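Local coordinates for protein DNA alpha-glucosyltransferase (Enterobacteria phage T4, PDB 1XV5) that belongs to the GT-B clan of glycosyltransferases, as a phage DNA alpha-glucosyltransferase built from two Rossmann-like domains, at residues K331-H342 and F381-C391. Residues are numbered along the deposited sequence; the frame is centred on the assembly and turned at random.
With EDO (1,2-ethanediol), chain F.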
loop_
_atom_site.group_PDB
_atom_site.type_symbol
_atom_site.label_atom_id
_atom_site.label_comp_id
_atom_site.label_asym_id
_atom_site.label_seq_id
_atom_site.Cartn_x
_atom_site.Cartn_y
_atom_site.Cartn_z
ATOM N N LYS A 331 -1.839 5.209 15.212
ATOM C CA LYS A 331 -2.998 5.483 16.048
ATOM C C LYS A 331 -4.302 4.994 15.415
ATOM O O LYS A 331 -4.551 5.203 14.227
ATOM C CB LYS A 331 -3.102 6.983 16.331
ATOM C CG LYS A 331 -1.937 7.554 17.124
ATOM C CD LYS A 331 -2.194 9.006 17.487
ATOM C CE LYS A 331 -1.030 9.615 18.250
ATOM N NZ LYS A 331 0.169 9.811 17.388
ATOM N N PHE A 332 -5.128 4.356 16.239
ATOM C CA PHE A 332 -6.422 3.809 15.832
ATOM C C PHE A 332 -7.325 4.937 15.332
ATOM O O PHE A 332 -7.454 5.974 15.977
ATOM C CB PHE A 332 -7.042 3.103 17.049
ATOM C CG PHE A 332 -8.267 2.283 16.750
ATOM C CD1 PHE A 332 -8.456 1.681 15.507
ATOM C CD2 PHE A 332 -9.201 2.045 17.753
ATOM C CE1 PHE A 332 -9.555 0.849 15.273
ATOM C CE2 PHE A 332 -10.300 1.220 17.535
ATOM C CZ PHE A 332 -10.479 0.618 16.290
ATOM N N ARG A 333 -7.946 4.737 14.174
ATOM C CA ARG A 333 -8.824 5.756 13.598
ATOM C C ARG A 333 -9.946 6.158 14.557
ATOM O O ARG A 333 -10.319 7.330 14.642
ATOM C CB ARG A 333 -9.444 5.233 12.299
ATOM C CG ARG A 333 -10.251 6.273 11.506
ATOM C CD ARG A 333 -11.039 5.606 10.374
ATOM N NE ARG A 333 -12.030 4.674 10.907
ATOM C CZ ARG A 333 -13.222 5.030 11.373
ATOM N NH1 ARG A 333 -13.593 6.306 11.361
ATOM N NH2 ARG A 333 -14.030 4.114 11.888
ATOM N N VAL A 334 -10.469 5.177 15.286
ATOM C CA VAL A 334 -11.586 5.412 16.193
ATOM C C VAL A 334 -11.313 6.269 17.423
ATOM O O VAL A 334 -12.038 7.233 17.670
ATOM C CB VAL A 334 -12.209 4.073 16.648
ATOM C CG1 VAL A 334 -13.321 4.327 17.663
ATOM C CG2 VAL A 334 -12.765 3.328 15.439
ATOM N N ASP A 335 -10.288 5.938 18.202
ATOM C CA ASP A 335 -10.023 6.725 19.403
ATOM C C ASP A 335 -8.625 7.328 19.516
ATOM O O ASP A 335 -8.271 7.891 20.549
ATOM C CB ASP A 335 -10.332 5.896 20.650
ATOM C CG ASP A 335 -9.512 4.633 20.723
ATOM O OD1 ASP A 335 -8.452 4.575 20.072
ATOM O OD2 ASP A 335 -9.927 3.705 21.444
ATOM N N ASN A 336 -7.831 7.196 18.457
ATOM C CA ASN A 336 -6.487 7.772 18.407
ATOM C C ASN A 336 -5.465 7.197 19.392
ATOM O O ASN A 336 -4.492 7.867 19.748
ATOM C CB ASN A 336 -6.592 9.289 18.588
ATOM C CG ASN A 336 -5.464 10.040 17.908
ATOM O OD1 ASN A 336 -5.077 9.712 16.787
ATOM N ND2 ASN A 336 -4.946 11.070 18.575
ATOM N N THR A 337 -5.686 5.964 19.832
ATOM C CA THR A 337 -4.759 5.306 20.750
ATOM C C THR A 337 -3.888 4.349 19.934
ATOM O O THR A 337 -4.278 3.920 18.848
ATOM C CB THR A 337 -5.512 4.506 21.833
ATOM O OG1 THR A 337 -6.375 3.555 21.205
ATOM C CG2 THR A 337 -6.352 5.435 22.702
ATOM N N PRO A 338 -2.697 3.997 20.445
ATOM C CA PRO A 338 -1.808 3.083 19.712
ATOM C C PRO A 338 -2.517 1.783 19.330
ATOM O O PRO A 338 -3.314 1.255 20.105
ATOM C CB PRO A 338 -0.666 2.846 20.702
ATOM C CG PRO A 338 -0.626 4.136 21.489
ATOM C CD PRO A 338 -2.095 4.407 21.727
ATOM N N LEU A 339 -2.227 1.258 18.143
ATOM C CA LEU A 339 -2.861 0.023 17.701
ATOM C C LEU A 339 -2.553 -1.126 18.662
ATOM O O LEU A 339 -3.387 -1.999 18.876
ATOM C CB LEU A 339 -2.396 -0.348 16.292
ATOM C CG LEU A 339 -2.604 0.681 15.180
ATOM C CD1 LEU A 339 -2.204 0.039 13.846
ATOM C CD2 LEU A 339 -4.057 1.132 15.129
ATOM N N THR A 340 -1.356 -1.112 19.244
ATOM C CA THR A 340 -0.946 -2.158 20.180
ATOM C C THR A 340 -1.699 -2.135 21.515
ATOM O O THR A 340 -1.632 -3.096 22.283
ATOM C CB THR A 340 0.571 -2.071 20.486
ATOM O OG1 THR A 340 0.938 -0.703 20.707
ATOM C CG2 THR A 340 1.390 -2.643 19.334
ATOM N N SER A 341 -2.418 -1.051 21.794
ATOM C CA SER A 341 -3.149 -0.946 23.055
ATOM C C SER A 341 -4.490 -1.671 23.043
ATOM O O SER A 341 -5.254 -1.585 24.005
ATOM C CB SER A 341 -3.376 0.526 23.416
ATOM O OG SER A 341 -4.248 1.153 22.490
ATOM N N HIS A 342 -4.778 -2.393 21.966
ATOM C CA HIS A 342 -6.047 -3.104 21.860
ATOM C C HIS A 342 -5.934 -4.616 21.812
ATOM O O HIS A 342 -4.907 -5.168 21.414
ATOM C CB HIS A 342 -6.806 -2.661 20.611
ATOM C CG HIS A 342 -7.187 -1.217 20.614
ATOM N ND1 HIS A 342 -6.295 -0.211 20.312
ATOM C CD2 HIS A 342 -8.361 -0.607 20.895
ATOM C CE1 HIS A 342 -6.904 0.956 20.407
ATOM N NE2 HIS A 342 -8.159 0.744 20.760
ATOM N N PHE A 381 -11.241 -5.275 14.031
ATOM C CA PHE A 381 -10.369 -4.158 14.380
ATOM C C PHE A 381 -9.879 -3.414 13.141
ATOM O O PHE A 381 -9.934 -2.187 13.074
ATOM C CB PHE A 381 -9.158 -4.662 15.166
ATOM C CG PHE A 381 -8.229 -3.569 15.618
ATOM C CD1 PHE A 381 -8.590 -2.713 16.654
ATOM C CD2 PHE A 381 -6.988 -3.399 15.013
ATOM C CE1 PHE A 381 -7.729 -1.706 17.085
ATOM C CE2 PHE A 381 -6.118 -2.398 15.433
ATOM C CZ PHE A 381 -6.488 -1.546 16.475
ATOM N N LEU A 382 -9.385 -4.168 12.164
ATOM C CA LEU A 382 -8.875 -3.569 10.942
ATOM C C LEU A 382 -10.000 -2.924 10.139
ATOM O O LEU A 382 -9.798 -1.901 9.491
ATOM C CB LEU A 382 -8.134 -4.627 10.121
ATOM C CG LEU A 382 -6.879 -5.151 10.837
ATOM C CD1 LEU A 382 -6.251 -6.275 10.027
ATOM C CD2 LEU A 382 -5.879 -4.012 11.042
ATOM N N TYR A 383 -11.186 -3.521 10.191
ATOM C CA TYR A 383 -12.347 -2.966 9.499
ATOM C C TYR A 383 -12.648 -1.585 10.092
ATOM O O TYR A 383 -12.797 -0.592 9.372
ATOM C CB TYR A 383 -13.550 -3.890 9.698
ATOM C CG TYR A 383 -14.877 -3.251 9.367
ATOM C CD1 TYR A 383 -15.243 -2.999 8.046
ATOM C CD2 TYR A 383 -15.758 -2.877 10.381
ATOM C CE1 TYR A 383 -16.459 -2.386 7.741
ATOM C CE2 TYR A 383 -16.975 -2.261 10.086
ATOM C CZ TYR A 383 -17.317 -2.022 8.766
ATOM O OH TYR A 383 -18.525 -1.430 8.468
ATOM N N GLN A 384 -12.732 -1.528 11.419
ATOM C CA GLN A 384 -13.006 -0.275 12.113
ATOM C C GLN A 384 -11.912 0.753 11.851
ATOM O O GLN A 384 -12.177 1.949 11.748
ATOM C CB GLN A 384 -13.115 -0.520 13.624
ATOM C CG GLN A 384 -14.380 -1.256 14.039
ATOM C CD GLN A 384 -15.624 -0.400 13.879
ATOM O OE1 GLN A 384 -16.742 -0.912 13.807
ATOM N NE2 GLN A 384 -15.435 0.912 13.834
ATOM N N HIS A 385 -10.678 0.283 11.728
ATOM C CA HIS A 385 -9.572 1.198 11.514
ATOM C C HIS A 385 -9.411 1.771 10.118
ATOM O O HIS A 385 -9.141 2.964 9.975
ATOM C CB HIS A 385 -8.249 0.540 11.907
ATOM C CG HIS A 385 -7.077 1.469 11.827
ATOM N ND1 HIS A 385 -6.064 1.319 10.904
ATOM C CD2 HIS A 385 -6.785 2.590 12.525
ATOM C CE1 HIS A 385 -5.200 2.310 11.037
ATOM N NE2 HIS A 385 -5.615 3.095 12.014
ATOM N N GLN A 386 -9.597 0.950 9.090
ATOM C CA GLN A 386 -9.341 1.448 7.741
ATOM C C GLN A 386 -10.246 0.993 6.595
ATOM O O GLN A 386 -9.819 0.999 5.439
ATOM C CB GLN A 386 -7.870 1.128 7.410
ATOM C CG GLN A 386 -7.158 2.139 6.529
ATOM C CD GLN A 386 -5.645 2.061 6.676
ATOM O OE1 GLN A 386 -5.110 2.214 7.780
ATOM N NE2 GLN A 386 -4.947 1.823 5.566
ATOM N N ASP A 387 -11.487 0.610 6.885
ATOM C CA ASP A 387 -12.379 0.198 5.799
ATOM C C ASP A 387 -12.748 1.424 4.958
ATOM O O ASP A 387 -12.855 2.532 5.482
ATOM C CB ASP A 387 -13.666 -0.427 6.336
ATOM C CG ASP A 387 -14.533 -1.013 5.229
ATOM O OD1 ASP A 387 -14.183 -2.091 4.700
ATOM O OD2 ASP A 387 -15.559 -0.390 4.873
ATOM N N SER A 388 -12.947 1.218 3.660
ATOM C CA SER A 388 -13.309 2.307 2.755
ATOM C C SER A 388 -14.566 3.053 3.199
ATOM O O SER A 388 -14.671 4.268 3.017
ATOM C CB SER A 388 -13.528 1.765 1.340
ATOM O OG SER A 388 -12.330 1.242 0.797
ATOM N N SER A 389 -15.518 2.326 3.780
ATOM C CA SER A 389 -16.772 2.936 4.215
ATOM C C SER A 389 -16.551 4.091 5.183
ATOM O O SER A 389 -17.361 5.019 5.247
ATOM C CB SER A 389 -17.693 1.885 4.852
ATOM O OG SER A 389 -17.170 1.398 6.074
ATOM N N PHE A 390 -15.451 4.035 5.926
ATOM C CA PHE A 390 -15.112 5.077 6.884
ATOM C C PHE A 390 -14.148 6.116 6.316
ATOM O O PHE A 390 -14.444 7.311 6.288
ATOM C CB PHE A 390 -14.445 4.477 8.126
ATOM C CG PHE A 390 -15.294 3.492 8.867
ATOM C CD1 PHE A 390 -16.496 3.882 9.447
ATOM C CD2 PHE A 390 -14.878 2.170 9.009
ATOM C CE1 PHE A 390 -17.270 2.969 10.162
ATOM C CE2 PHE A 390 -15.642 1.250 9.721
ATOM C CZ PHE A 390 -16.842 1.651 10.300
ATOM N N CYS A 391 -12.988 5.644 5.869
ATOM C CA CYS A 391 -11.940 6.523 5.375
ATOM C C CYS A 391 -12.238 7.325 4.114
ATOM O O CYS A 391 -11.941 8.515 4.070
ATOM C CB CYS A 391 -10.647 5.728 5.203
ATOM S SG CYS A 391 -10.189 4.797 6.696
HETATM C C1 EDO F . -17.107 5.555 12.793
HETATM O O1 EDO F . -16.063 5.088 13.663
HETATM C C2 EDO F . -16.669 6.780 11.979
HETATM O O2 EDO F . -16.505 7.942 12.808
#
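The backbone oxygen Gln384 O is gripped side-on by two nitrogens of Arg333. Arg333 NE and Arg333 NH2 each donate a hydrogen bond of 2.9 Å to Gln384 O, and the oxygen sits close to the guanidinium plane. The side chain of Arg333 is extended through chi1 and chi2, then bends at chi3 (63°), swinging NE toward the carbonyl; the turn about CD-NE brings NH2 to the same oxygen. One face of the guanidinium lies flat on the Phe390 ring, with the planes 9° apart. This cation-pi contact is off-centre, and Arg333 NH2 comes within 3.3 Å of Phe390 CG. Arg333 NH2 also donates to O1 of a 1,2-ethanediol molecule, probably from the crystallisation liquor. Arg333 therefore touches both helix 368-386 and helix 388-399. The second helix starts with an N-cap, where Asp387 OD2 accepts from Ser389 N. In this GT-B fold of two Rossmann-like domains, residues 331-342 lie in the loop between helix 324-329 and strand 347-349 of the C-terminal domain's parallel sheet. The bound UDP is about 12 Å from the side chain of His385. Phe332, His342, Phe381 and His385 form an aromatic cluster. The Phe332 and Phe381 rings form an offset stack, with centroids 4.5 Å apart, and Phe381 CE1 sits over the centre of the Phe332 face. Phe381 CE1 also meets one face of the His342 ring, 3.6 Å from His342 CG. His385 lies rim to rim with Phe332. Leu339 CD2 makes a CH-pi contact over the His385 face. His385 NE2 donates to Lys331 O at 3.2 Å, approaching from above the carbonyl plane.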